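Local coordinates for ORC1-type DNA replication protein 2 (Aeropyrum pernix, PDB 1W5T) that binds DNA and ATP and takes part in the regulation of DNA replication as a Cdc6/Orc-type AAA+ protein, at residues 128-133 with 169-174; 84-89 with 136-141; 163-168 with 180-185. All coordinates share one frame; numbering follows the deposited sequence.

Interaction 1 of 3, residues 128-133 with 169-174; sequences ALVDNL and EEIPSR
Val-130 on helix 122-136 packs against Ile-171 and Ser-173, which lie in the chain running off the end of helix 167-170. This is a helix-to-loop contact on the helical flank of the AAA+ ATPase domain, beside the parallel sheet of its P-loop NTPase fold. The backbones come closest at Val-130 and Ser-173, whose CA atoms are 6.3 Å apart, and no hydrogen bond crosses between them.

The snug part is the valine. With CG1 anti to the backbone N (chi1 163°), its two methyls take separate partners along the loop. CG1 rests on the backbone of Ser-173, 3.9 Å from its CA, while CG2 of Val-130 meets CG2 of Ile-171 at 4.3 Å. Ile-180 of strand 180-186 also touches the valine, and Ile-171 continues onto Leu-123, Leu-126 and Lys-127 of the same long helix, so both residues are buried between helix, loop and sheet.

One residue further along each segment, the contact thins out toward solvent. Asp-131 and Arg-174 pair there through a long salt bridge, OD1 of Asp-131 to NH1 of Arg-174 at 3.6 Å. The carboxylate and guanidinium planes are turned 70° against each other, which rules out the flat, two-pronged pairing these groups can make. Both residues also touch a neighbouring molecule in the crystal, so their pose may owe something to the lattice. The aliphatic part of the arginine does as much of the touching as its charged end: Arg-174 CD sits 3.5 Å from Asp-131 OD1, while OD2 of the same aspartate stays 4.0 Å from Arg-174 NH1.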
ATOM      1  N   ALA A 128      26.413   2.512  16.024  1.00 19.57           N
ATOM      2  CA  ALA A 128      27.026   1.158  16.018  1.00 19.76           C
ATOM      3  C   ALA A 128      26.827   0.457  14.657  1.00 19.44           C
ATOM      4  O   ALA A 128      27.706  -0.274  14.152  1.00 19.45           O
ATOM      5  CB  ALA A 128      26.468   0.311  17.132  1.00 18.83           C
ATOM      6  N   LEU A 129      25.662   0.730  14.086  1.00 19.01           N
ATOM      7  CA  LEU A 129      25.282   0.300  12.738  1.00 19.03           C
ATOM      8  C   LEU A 129      26.237   0.888  11.723  1.00 17.92           C
ATOM      9  O   LEU A 129      26.831   0.146  10.941  1.00 17.71           O
ATOM     10  CB  LEU A 129      23.842   0.726  12.449  1.00 18.62           C
ATOM     11  CG  LEU A 129      22.870  -0.099  11.612  1.00 21.13           C
ATOM     12  CD1 LEU A 129      23.238  -1.579  11.452  1.00 19.39           C
ATOM     13  CD2 LEU A 129      21.418   0.092  12.221  1.00 20.93           C
ATOM     14  N   VAL A 130      26.418   2.206  11.764  1.00 17.47           N
ATOM     15  CA  VAL A 130      27.370   2.880  10.889  1.00 17.81           C
ATOM     16  C   VAL A 130      28.781   2.316  11.038  1.00 18.25           C
ATOM     17  O   VAL A 130      29.424   2.028  10.052  1.00 18.84           O
ATOM     18  CB  VAL A 130      27.347   4.377  11.091  1.00 17.82           C
ATOM     19  CG1 VAL A 130      28.609   5.045  10.501  1.00 17.06           C
ATOM     20  CG2 VAL A 130      26.099   4.959  10.412  1.00 17.75           C
ATOM     21  N   ASP A 131      29.242   2.135  12.270  1.00 18.84           N
ATOM     22  CA  ASP A 131      30.522   1.496  12.528  1.00 19.70           C
ATOM     23  C   ASP A 131      30.662   0.068  11.998  1.00 18.73           C
ATOM     24  O   ASP A 131      31.652  -0.219  11.314  1.00 18.89           O
ATOM     25  CB  ASP A 131      30.849   1.518  14.006  1.00 20.83           C
ATOM     26  CG  ASP A 131      32.156   2.177  14.267  1.00 26.09           C
ATOM     27  OD1 ASP A 131      32.393   3.224  13.624  1.00 31.35           O
ATOM     28  OD2 ASP A 131      33.011   1.710  15.077  1.00 30.15           O
ATOM     29  N   ASN A 132      29.692  -0.815  12.286  1.00 17.54           N
ATOM     30  CA  ASN A 132      29.732  -2.224  11.777  1.00 16.26           C
ATOM     31  C   ASN A 132      29.704  -2.300  10.245  1.00 14.78           C
ATOM     32  O   ASN A 132      30.352  -3.140   9.657  1.00 14.63           O
ATOM     33  CB  ASN A 132      28.569  -3.075  12.327  1.00 16.33           C
ATOM     34  CG  ASN A 132      28.777  -3.511  13.774  1.00 18.59           C
ATOM     35  OD1 ASN A 132      29.187  -4.643  14.049  1.00 18.65           O
ATOM     36  ND2 ASN A 132      28.473  -2.608  14.713  1.00 19.71           N
ATOM     37  N   LEU A 133      28.946  -1.420   9.602  1.00 13.97           N
ATOM     38  CA  LEU A 133      28.899  -1.389   8.136  1.00 13.29           C
ATOM     39  C   LEU A 133      30.263  -0.957   7.582  1.00 13.67           C
ATOM     40  O   LEU A 133      30.728  -1.467   6.546  1.00 14.39           O
ATOM     41  CB  LEU A 133      27.760  -0.498   7.622  1.00 12.01           C
ATOM     42  CG  LEU A 133      26.320  -1.046   7.820  1.00 11.10           C
ATOM     43  CD1 LEU A 133      25.299   0.100   7.690  1.00  4.94           C
ATOM     44  CD2 LEU A 133      25.908  -2.260   6.846  1.00  5.88           C
ATOM     45  N   GLU A 169      24.707  12.943   7.482  1.00 34.82           N
ATOM     46  CA  GLU A 169      24.998  14.320   7.887  1.00 35.71           C
ATOM     47  C   GLU A 169      25.113  14.394   9.399  1.00 35.55           C
ATOM     48  O   GLU A 169      25.866  15.217   9.912  1.00 36.41           O
ATOM     49  CB  GLU A 169      23.894  15.276   7.435  1.00 36.14           C
ATOM     50  CG  GLU A 169      23.760  15.443   5.922  1.00 38.82           C
ATOM     51  CD  GLU A 169      22.643  16.408   5.542  1.00 42.51           C
ATOM     52  OE1 GLU A 169      21.937  16.131   4.549  1.00 43.55           O
ATOM     53  OE2 GLU A 169      22.464  17.449   6.235  1.00 43.87           O
ATOM     54  N   GLU A 170      24.382  13.535  10.111  1.00 35.08           N
ATOM     55  CA  GLU A 170      24.403  13.527  11.575  1.00 35.46           C
ATOM     56  C   GLU A 170      25.452  12.572  12.126  1.00 34.48           C
ATOM     57  O   GLU A 170      26.058  12.838  13.175  1.00 34.84           O
ATOM     58  CB  GLU A 170      23.036  13.124  12.135  1.00 36.15           C
ATOM     59  CG  GLU A 170      21.974  14.213  12.054  1.00 40.76           C
ATOM     60  CD  GLU A 170      21.511  14.704  13.425  1.00 45.23           C
ATOM     61  OE1 GLU A 170      20.667  15.629  13.476  1.00 48.98           O
ATOM     62  OE2 GLU A 170      21.977  14.172  14.463  1.00 47.25           O
ATOM     63  N   ILE A 171      25.626  11.432  11.457  1.00 32.87           N
ATOM     64  CA  ILE A 171      26.544  10.408  11.929  1.00 31.53           C
ATOM     65  C   ILE A 171      27.470  10.017  10.802  1.00 30.63           C
ATOM     66  O   ILE A 171      27.177   9.066  10.079  1.00 29.90           O
ATOM     67  CB  ILE A 171      25.787   9.189  12.489  1.00 31.46           C
ATOM     68  CG1 ILE A 171      24.765   9.637  13.530  1.00 31.63           C
ATOM     69  CG2 ILE A 171      26.764   8.190  13.109  1.00 31.79           C
ATOM     70  CD1 ILE A 171      23.784   8.581  13.904  1.00 33.43           C
ATOM     71  N   PRO A 172      28.578  10.755  10.649  1.00 30.40           N
ATOM     72  CA  PRO A 172      29.565  10.479   9.585  1.00 30.01           C
ATOM     73  C   PRO A 172      30.297   9.190   9.872  1.00 29.42           C
ATOM     74  O   PRO A 172      30.483   8.867  11.035  1.00 29.59           O
ATOM     75  CB  PRO A 172      30.526  11.677   9.662  1.00 29.90           C
ATOM     76  CG  PRO A 172      29.749  12.728  10.437  1.00 30.33           C
ATOM     77  CD  PRO A 172      28.967  11.925  11.464  1.00 30.73           C
ATOM     78  N   SER A 173      30.645   8.453   8.832  1.00 28.48           N
ATOM     79  CA  SER A 173      31.450   7.261   8.959  1.00 28.57           C
ATOM     80  C   SER A 173      32.940   7.621   9.156  1.00 28.57           C
ATOM     81  O   SER A 173      33.348   8.747   8.895  1.00 28.65           O
ATOM     82  CB  SER A 173      31.300   6.467   7.689  1.00 28.34           C
ATOM     83  OG  SER A 173      31.311   7.370   6.587  1.00 30.03           O
ATOM     84  N   ARG A 174      33.731   6.648   9.614  1.00 28.59           N
ATOM     85  CA  ARG A 174      35.166   6.816   9.854  1.00 28.05           C
ATOM     86  C   ARG A 174      35.905   7.193   8.598  1.00 27.50           C
ATOM     87  O   ARG A 174      36.769   8.048   8.634  1.00 28.37           O
ATOM     88  CB  ARG A 174      35.753   5.540  10.438  1.00 28.57           C
ATOM     89  CG  ARG A 174      36.139   5.699  11.883  1.00 30.08           C
ATOM     90  CD  ARG A 174      35.438   4.805  12.885  1.00 31.30           C
ATOM     91  NE  ARG A 174      36.152   5.099  14.090  1.00 34.92           N
ATOM     92  CZ  ARG A 174      35.710   5.423  15.286  1.00 36.10           C
ATOM     93  NH1 ARG A 174      34.424   5.422  15.630  1.00 36.31           N
ATOM     94  NH2 ARG A 174      36.642   5.732  16.170  1.00 36.89           N
TER

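Interaction 2 of 3, residues 84-89 with 136-141; sequences GLTVKQ and ENHYLL
Two first torsions set His-138 and Thr-86 against each other: chi1 of -72° puts CG of the histidine anti to its carbonyl carbon, and chi1 of -43° at Thr-86 turns CG2 anti to the amide nitrogen. The side chains then run side by side, and the threonine methyl lies over one face of the imidazole as a CH-pi contact, CG2 3.6 Å from His-138 CD2. Glu-136 CB covers the opposite face. The bent chain of Lys-88 comes in obliquely, its CD 3.3 Å from His-138 ND1, before NZ goes on to bond Thr-111 O.

The backbones of the two segments pair as parallel strands, 87-93 at the rim of the AAA+ sheet and 139-145 next to it, joined through helices in a beta-alpha-beta crossover. Tyr-139 N gives its hydrogen to Thr-86 O at 2.9 Å, Lys-88 N to Tyr-139 O at 2.8 Å, and Leu-141 N to Lys-88 O at 2.9 Å. On the face that carries Val-87 and Tyr-139, the edge of the tyrosine ring receives the carbonyls of Leu-85 and Thr-86 near its plane, and Tyr-139 CE1 meets Leu-85 CD2 at 4.1 Å.

His-138 ND1 is hydrogen-bonded to Tyr-113 OH. Cutting the histidine back to an alanine would probably leave that hydroxyl without this partner and open a gap between the Thr-86 methyl and Glu-136. Lys-88 NZ, 4.4 Å from His-138 ND1, and the Glu-136 carboxylate near NE2 would probably act on the ring's ionisation in opposite senses, so its charge stays unsettled; what holds it is the Tyr-113 bond and carbon on both faces.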
ATOM      1  N   GLY A  84      30.955  -6.996  -6.898  1.00 26.11           N
ATOM      2  CA  GLY A  84      31.584  -7.427  -5.672  1.00 26.21           C
ATOM      3  C   GLY A  84      31.359  -6.602  -4.407  1.00 26.23           C
ATOM      4  O   GLY A  84      32.135  -6.751  -3.466  1.00 26.15           O
ATOM      5  N   LEU A  85      30.305  -5.778  -4.359  1.00 25.74           N
ATOM      6  CA  LEU A  85      30.132  -4.775  -3.296  1.00 25.28           C
ATOM      7  C   LEU A  85      29.623  -5.170  -1.858  1.00 25.59           C
ATOM      8  O   LEU A  85      30.257  -4.732  -0.820  1.00 25.84           O
ATOM      9  CB  LEU A  85      29.371  -3.577  -3.847  1.00 24.81           C
ATOM     10  CG  LEU A  85      30.335  -2.699  -4.660  1.00 24.62           C
ATOM     11  CD1 LEU A  85      29.635  -1.600  -5.397  1.00 21.61           C
ATOM     12  CD2 LEU A  85      31.410  -2.100  -3.775  1.00 22.93           C
ATOM     13  N   THR A  86      28.529  -5.961  -1.818  1.00 23.45           N
ATOM     14  CA  THR A  86      27.752  -6.375  -0.606  1.00 22.00           C
ATOM     15  C   THR A  86      26.686  -5.402  -0.047  1.00 21.08           C
ATOM     16  O   THR A  86      26.979  -4.534   0.781  1.00 21.80           O
ATOM     17  CB  THR A  86      28.575  -7.016   0.578  1.00 21.99           C
ATOM     18  OG1 THR A  86      29.541  -7.951   0.098  1.00 21.98           O
ATOM     19  CG2 THR A  86      27.650  -7.937   1.447  1.00 22.49           C
ATOM     20  N   VAL A  87      25.438  -5.553  -0.481  1.00 18.74           N
ATOM     21  CA  VAL A  87      24.387  -4.788   0.144  1.00 17.02           C
ATOM     22  C   VAL A  87      23.410  -5.705   0.862  1.00 16.14           C
ATOM     23  O   VAL A  87      22.888  -6.665   0.289  1.00 14.90           O
ATOM     24  CB  VAL A  87      23.723  -3.659  -0.770  1.00 17.68           C
ATOM     25  CG1 VAL A  87      24.453  -3.446  -2.097  1.00 17.31           C
ATOM     26  CG2 VAL A  87      22.229  -3.837  -0.956  1.00 17.79           C
ATOM     27  N   LYS A  88      23.237  -5.410   2.143  1.00 14.81           N
ATOM     28  CA  LYS A  88      22.277  -6.085   2.966  1.00 15.69           C
ATOM     29  C   LYS A  88      20.961  -5.377   2.891  1.00 14.94           C
ATOM     30  O   LYS A  88      20.890  -4.195   2.591  1.00 13.72           O
ATOM     31  CB  LYS A  88      22.727  -6.177   4.439  1.00 16.93           C
ATOM     32  CG  LYS A  88      24.158  -5.703   4.752  1.00 19.53           C
ATOM     33  CD  LYS A  88      25.009  -6.823   5.379  1.00 18.78           C
ATOM     34  CE  LYS A  88      24.551  -7.243   6.822  1.00 16.65           C
ATOM     35  NZ  LYS A  88      24.555  -8.797   6.982  1.00 14.17           N
ATOM     36  N   GLN A  89      19.916  -6.137   3.176  1.00 15.37           N
ATOM     37  CA  GLN A  89      18.535  -5.689   3.064  1.00 15.62           C
ATOM     38  C   GLN A  89      17.897  -5.772   4.442  1.00 15.43           C
ATOM     39  O   GLN A  89      18.108  -6.725   5.175  1.00 15.02           O
ATOM     40  CB  GLN A  89      17.796  -6.562   2.047  1.00 16.57           C
ATOM     41  CG  GLN A  89      18.692  -6.980   0.814  1.00 19.45           C
ATOM     42  CD  GLN A  89      18.120  -8.100  -0.085  1.00 24.82           C
ATOM     43  OE1 GLN A  89      16.958  -8.064  -0.498  1.00 28.67           O
ATOM     44  NE2 GLN A  89      18.963  -9.065  -0.423  1.00 25.56           N
ATOM     45  N   GLU A 136      32.850  -3.932   8.222  1.00 15.57           N
ATOM     46  CA  GLU A 136      32.552  -5.054   7.360  1.00 15.79           C
ATOM     47  C   GLU A 136      32.714  -4.771   5.894  1.00 15.20           C
ATOM     48  O   GLU A 136      32.886  -5.699   5.095  1.00 15.64           O
ATOM     49  CB  GLU A 136      31.096  -5.466   7.599  1.00 16.44           C
ATOM     50  CG  GLU A 136      30.867  -6.024   8.977  1.00 19.87           C
ATOM     51  CD  GLU A 136      31.121  -7.504   9.009  1.00 25.67           C
ATOM     52  OE1 GLU A 136      30.934  -8.099  10.091  1.00 27.20           O
ATOM     53  OE2 GLU A 136      31.491  -8.058   7.929  1.00 30.24           O
ATOM     54  N   ASN A 137      32.668  -3.494   5.551  1.00 14.32           N
ATOM     55  CA  ASN A 137      32.644  -3.053   4.170  1.00 14.83           C
ATOM     56  C   ASN A 137      31.345  -3.481   3.503  1.00 14.02           C
ATOM     57  O   ASN A 137      31.354  -4.012   2.407  1.00 13.86           O
ATOM     58  CB  ASN A 137      33.879  -3.532   3.387  1.00 15.16           C
ATOM     59  CG  ASN A 137      34.047  -2.811   2.062  1.00 17.89           C
ATOM     60  OD1 ASN A 137      33.285  -1.873   1.730  1.00 19.23           O
ATOM     61  ND2 ASN A 137      35.026  -3.254   1.284  1.00 16.42           N
ATOM     62  N   HIS A 138      30.236  -3.255   4.205  1.00 12.77           N
ATOM     63  CA  HIS A 138      28.926  -3.576   3.718  1.00 12.13           C
ATOM     64  C   HIS A 138      28.084  -2.285   3.495  1.00 13.06           C
ATOM     65  O   HIS A 138      28.315  -1.221   4.104  1.00 13.23           O
ATOM     66  CB  HIS A 138      28.215  -4.458   4.757  1.00 11.71           C
ATOM     67  CG  HIS A 138      28.715  -5.855   4.856  1.00 10.00           C
ATOM     68  ND1 HIS A 138      28.273  -6.727   5.835  1.00 11.71           N
ATOM     69  CD2 HIS A 138      29.624  -6.544   4.125  1.00 10.64           C
ATOM     70  CE1 HIS A 138      28.867  -7.901   5.684  1.00  7.64           C
ATOM     71  NE2 HIS A 138      29.689  -7.821   4.644  1.00  9.18           N
ATOM     72  N   TYR A 139      27.066  -2.391   2.659  1.00 13.20           N
ATOM     73  CA  TYR A 139      26.056  -1.339   2.528  1.00 13.00           C
ATOM     74  C   TYR A 139      24.679  -1.882   3.009  1.00 13.50           C
ATOM     75  O   TYR A 139      24.448  -3.093   3.009  1.00 14.50           O
ATOM     76  CB  TYR A 139      26.001  -0.925   1.080  1.00 12.79           C
ATOM     77  CG  TYR A 139      27.348  -0.467   0.585  1.00 12.77           C
ATOM     78  CD1 TYR A 139      28.325  -1.388   0.107  1.00 13.73           C
ATOM     79  CD2 TYR A 139      27.669   0.872   0.618  1.00  9.76           C
ATOM     80  CE1 TYR A 139      29.588  -0.931  -0.326  1.00 13.90           C
ATOM     81  CE2 TYR A 139      28.900   1.334   0.184  1.00 14.87           C
ATOM     82  CZ  TYR A 139      29.842   0.456  -0.290  1.00 16.36           C
ATOM     83  OH  TYR A 139      31.040   1.007  -0.719  1.00 21.06           O
ATOM     84  N   LEU A 140      23.793  -1.001   3.453  1.00 13.01           N
ATOM     85  CA  LEU A 140      22.513  -1.432   4.004  1.00 12.26           C
ATOM     86  C   LEU A 140      21.402  -0.632   3.359  1.00 12.23           C
ATOM     87  O   LEU A 140      21.365   0.581   3.441  1.00 12.48           O
ATOM     88  CB  LEU A 140      22.495  -1.257   5.525  1.00 12.46           C
ATOM     89  CG  LEU A 140      21.227  -1.543   6.357  1.00 13.69           C
ATOM     90  CD1 LEU A 140      20.914  -3.061   6.510  1.00 12.38           C
ATOM     91  CD2 LEU A 140      21.297  -0.861   7.709  1.00 12.18           C
ATOM     92  N   LEU A 141      20.501  -1.322   2.698  1.00 11.48           N
ATOM     93  CA  LEU A 141      19.335  -0.688   2.133  1.00 11.53           C
ATOM     94  C   LEU A 141      18.112  -1.109   2.984  1.00 12.17           C
ATOM     95  O   LEU A 141      17.790  -2.300   3.123  1.00 11.36           O
ATOM     96  CB  LEU A 141      19.230  -1.033   0.661  1.00 11.21           C
ATOM     97  CG  LEU A 141      18.141  -0.486  -0.247  1.00 13.89           C
ATOM     98  CD1 LEU A 141      17.734   0.925   0.139  1.00 14.72           C
ATOM     99  CD2 LEU A 141      18.628  -0.523  -1.650  1.00 13.85           C
TER

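Interaction 3 of 3, residues 163-168 with 180-185; sequences TLLRVH and IGFLLV
Leu-165 and Phe-182 mark the closest backbone approach, 7.6 Å between their CA atoms, where a helix that breaks at Arg-166 and restarts at Val-167 passes over strand 180-186. The strand turns Ile-180, Phe-182 and Leu-184 toward the helices, and side chains fill the space between.

Phe-182 is the centrepiece. Its CG stands anti to the carbonyl carbon (chi1 -70°), which carries the ring out into the layer of leucines. Leu-165 CD1 sits over the middle of one face, 3.8 Å from the centroid of the Phe-182 ring and 8° off the normal, a nearly ideal CH-pi contact. The far end of the ring is met by Leu-164, whose CD1 lies 3.6 Å from Phe-182 CZ and whose carbonyl O comes obliquely to within 3.3 Å of Phe-182 CE1. Val-167 CG1 approaches the ring at its edge. Further along, the same methyl of Leu-165 reaches Leu-184, CD1 to CD2 at 4.2 Å.

The polar end of the contact is His-168. Its NE2 donates to Ile-180 O at 2.8 Å with a nearly straight N-H...O angle of 168°, and the bond lies both in the ring plane and in the carbonyl plane, on a lone pair of the oxygen. Val-167 CG1 covers one face of the imidazole, helping to keep it in that orientation.

This is the helix-on-sheet core of an AAA+ domain: strand 180-186 lies beside strand 51-56, which leads into the ATP-binding P-loop, and the Leu-184 side chain is about 10 Å from that of Lys-65. The hydrogen bond fixes a proton on His-168 NE2. The rest of the contact is mainly hydrocarbon, and this one hydrogen bond between the two segments gives the buried Ile-180 O a donor and fixes which face of the imidazole meets Val-167 CG1.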
ATOM      1  N   THR A 163      17.150  12.674  11.866  1.00 30.91           N
ATOM      2  CA  THR A 163      18.489  12.114  11.982  1.00 30.35           C
ATOM      3  C   THR A 163      18.594  10.779  11.228  1.00 28.42           C
ATOM      4  O   THR A 163      19.566  10.552  10.500  1.00 27.57           O
ATOM      5  CB  THR A 163      18.986  11.997  13.470  1.00 30.68           C
ATOM      6  OG1 THR A 163      18.174  11.062  14.189  1.00 34.32           O
ATOM      7  CG2 THR A 163      18.739  13.291  14.234  1.00 31.48           C
ATOM      8  N   LEU A 164      17.575   9.935  11.386  1.00 26.90           N
ATOM      9  CA  LEU A 164      17.466   8.668  10.648  1.00 25.76           C
ATOM     10  C   LEU A 164      17.595   8.859   9.142  1.00 25.31           C
ATOM     11  O   LEU A 164      18.393   8.197   8.500  1.00 24.62           O
ATOM     12  CB  LEU A 164      16.147   7.943  10.962  1.00 25.31           C
ATOM     13  CG  LEU A 164      15.924   6.655  10.156  1.00 24.53           C
ATOM     14  CD1 LEU A 164      16.890   5.549  10.575  1.00 21.90           C
ATOM     15  CD2 LEU A 164      14.474   6.172  10.207  1.00 21.89           C
ATOM     16  N   LEU A 165      16.813   9.775   8.592  1.00 25.48           N
ATOM     17  CA  LEU A 165      16.719   9.933   7.147  1.00 26.07           C
ATOM     18  C   LEU A 165      17.808  10.863   6.638  1.00 26.69           C
ATOM     19  O   LEU A 165      18.049  10.965   5.446  1.00 26.08           O
ATOM     20  CB  LEU A 165      15.326  10.409   6.731  1.00 25.47           C
ATOM     21  CG  LEU A 165      14.196   9.422   6.403  1.00 25.54           C
ATOM     22  CD1 LEU A 165      14.510   7.929   6.561  1.00 22.24           C
ATOM     23  CD2 LEU A 165      13.030   9.762   7.233  1.00 26.16           C
ATOM     24  N   ARG A 166      18.485  11.522   7.568  1.00 28.21           N
ATOM     25  CA  ARG A 166      19.673  12.312   7.230  1.00 29.75           C
ATOM     26  C   ARG A 166      20.906  11.820   7.995  1.00 30.08           C
ATOM     27  O   ARG A 166      21.774  12.616   8.381  1.00 30.40           O
ATOM     28  CB  ARG A 166      19.408  13.801   7.479  1.00 30.49           C
ATOM     29  CG  ARG A 166      18.527  14.433   6.387  1.00 33.83           C
ATOM     30  CD  ARG A 166      17.842  15.729   6.767  1.00 38.25           C
ATOM     31  NE  ARG A 166      18.205  16.809   5.847  1.00 41.64           N
ATOM     32  CZ  ARG A 166      18.972  17.836   6.176  1.00 43.42           C
ATOM     33  NH1 ARG A 166      19.459  17.944   7.419  1.00 44.97           N
ATOM     34  NH2 ARG A 166      19.254  18.757   5.273  1.00 43.03           N
ATOM     35  N   VAL A 167      20.984  10.502   8.174  1.00 29.99           N
ATOM     36  CA  VAL A 167      22.018   9.848   8.957  1.00 30.66           C
ATOM     37  C   VAL A 167      23.488  10.210   8.613  1.00 31.24           C
ATOM     38  O   VAL A 167      24.309  10.434   9.507  1.00 31.43           O
ATOM     39  CB  VAL A 167      21.811   8.316   8.957  1.00 30.33           C
ATOM     40  CG1 VAL A 167      21.866   7.772   7.526  1.00 29.38           C
ATOM     41  CG2 VAL A 167      22.821   7.619   9.880  1.00 29.52           C
ATOM     42  N   HIS A 168      23.810  10.281   7.339  1.00 31.75           N
ATOM     43  CA  HIS A 168      25.177  10.606   6.916  1.00 33.31           C
ATOM     44  C   HIS A 168      25.642  12.065   7.106  1.00 34.15           C
ATOM     45  O   HIS A 168      26.828  12.368   6.900  1.00 34.79           O
ATOM     46  CB  HIS A 168      25.368  10.154   5.485  1.00 32.37           C
ATOM     47  CG  HIS A 168      24.869   8.769   5.251  1.00 33.26           C
ATOM     48  ND1 HIS A 168      25.347   7.686   5.955  1.00 31.94           N
ATOM     49  CD2 HIS A 168      23.896   8.293   4.440  1.00 32.98           C
ATOM     50  CE1 HIS A 168      24.721   6.595   5.555  1.00 33.09           C
ATOM     51  NE2 HIS A 168      23.844   6.934   4.629  1.00 32.84           N
ATOM     52  N   ILE A 180      24.131   3.674   4.048  1.00 15.42           N
ATOM     53  CA  ILE A 180      22.725   3.383   4.381  1.00 14.98           C
ATOM     54  C   ILE A 180      21.797   4.165   3.461  1.00 14.80           C
ATOM     55  O   ILE A 180      21.882   5.397   3.400  1.00 15.91           O
ATOM     56  CB  ILE A 180      22.369   3.754   5.844  1.00 14.35           C
ATOM     57  CG1 ILE A 180      23.313   3.102   6.847  1.00 13.14           C
ATOM     58  CG2 ILE A 180      20.954   3.249   6.172  1.00 14.49           C
ATOM     59  CD1 ILE A 180      23.032   3.539   8.235  1.00 12.09           C
ATOM     60  N   GLY A 181      20.926   3.464   2.745  1.00 13.56           N
ATOM     61  CA  GLY A 181      19.880   4.126   1.991  1.00 12.65           C
ATOM     62  C   GLY A 181      18.517   3.634   2.438  1.00 12.23           C
ATOM     63  O   GLY A 181      18.413   2.690   3.213  1.00 12.73           O
ATOM     64  N   PHE A 182      17.467   4.262   1.924  1.00 11.79           N
ATOM     65  CA  PHE A 182      16.119   4.024   2.392  1.00 11.44           C
ATOM     66  C   PHE A 182      15.126   3.926   1.286  1.00 10.69           C
ATOM     67  O   PHE A 182      15.201   4.650   0.326  1.00 11.59           O
ATOM     68  CB  PHE A 182      15.676   5.157   3.303  1.00 11.48           C
ATOM     69  CG  PHE A 182      16.376   5.171   4.611  1.00 10.17           C
ATOM     70  CD1 PHE A 182      17.432   6.015   4.813  1.00  8.84           C
ATOM     71  CD2 PHE A 182      15.965   4.345   5.647  1.00  9.08           C
ATOM     72  CE1 PHE A 182      18.075   6.061   6.032  1.00 10.67           C
ATOM     73  CE2 PHE A 182      16.645   4.359   6.869  1.00  8.95           C
ATOM     74  CZ  PHE A 182      17.695   5.231   7.051  1.00  9.76           C
ATOM     75  N   LEU A 183      14.183   3.015   1.446  1.00  9.74           N
ATOM     76  CA  LEU A 183      13.050   2.923   0.566  1.00  9.26           C
ATOM     77  C   LEU A 183      11.856   2.989   1.503  1.00  9.35           C
ATOM     78  O   LEU A 183      11.626   2.060   2.287  1.00  9.17           O
ATOM     79  CB  LEU A 183      13.081   1.595  -0.163  1.00  8.36           C
ATOM     80  CG  LEU A 183      12.544   1.561  -1.588  1.00 10.06           C
ATOM     81  CD1 LEU A 183      12.090   0.197  -1.994  1.00  4.82           C
ATOM     82  CD2 LEU A 183      11.532   2.629  -1.985  1.00  6.27           C
ATOM     83  N   LEU A 184      11.138   4.104   1.485  1.00  9.41           N
ATOM     84  CA  LEU A 184       9.961   4.249   2.369  1.00  9.92           C
ATOM     85  C   LEU A 184       8.767   3.732   1.594  1.00 10.85           C
ATOM     86  O   LEU A 184       8.677   3.944   0.378  1.00 11.00           O
ATOM     87  CB  LEU A 184       9.750   5.706   2.739  1.00  9.36           C
ATOM     88  CG  LEU A 184      11.025   6.482   3.176  1.00 12.85           C
ATOM     89  CD1 LEU A 184      10.748   7.949   3.611  1.00 10.63           C
ATOM     90  CD2 LEU A 184      11.740   5.743   4.307  1.00 11.15           C
ATOM     91  N   VAL A 185       7.873   3.009   2.250  1.00 11.33           N
ATOM     92  CA  VAL A 185       6.644   2.574   1.566  1.00 11.05           C
ATOM     93  C   VAL A 185       5.466   3.029   2.393  1.00 11.09           C
ATOM     94  O   VAL A 185       5.424   2.653   3.539  1.00 11.20           O
ATOM     95  CB  VAL A 185       6.608   1.049   1.430  1.00 11.09           C
ATOM     96  CG1 VAL A 185       5.332   0.591   0.723  1.00  9.60           C
ATOM     97  CG2 VAL A 185       7.852   0.547   0.706  1.00  8.70           C
TER

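All three contacts belong to the AAA+ domain, and they run from its core to its surface. Interaction 3 is the buried one, mostly apolar, with one histidine-to-backbone hydrogen bond. Interaction 2, at the rim of the same sheet, relies on backbone hydrogen bonds between strands, and interaction 1 grades from a buried valine to a long ion pair at the surface. Interactions 1 and 3 share helix 167-170 and meet where Val-130 and Leu-133 touch Ile-180. Helix 122-136 ties interaction 1 to interaction 2, leading through a turn at Asn-137 into strand 139-145, with His-138 N probably bonded to Leu-133 O. Strand 139-145 in turn pairs with 180-186, Gly-181 N to Leu-140 O, joining interactions 2 and 3.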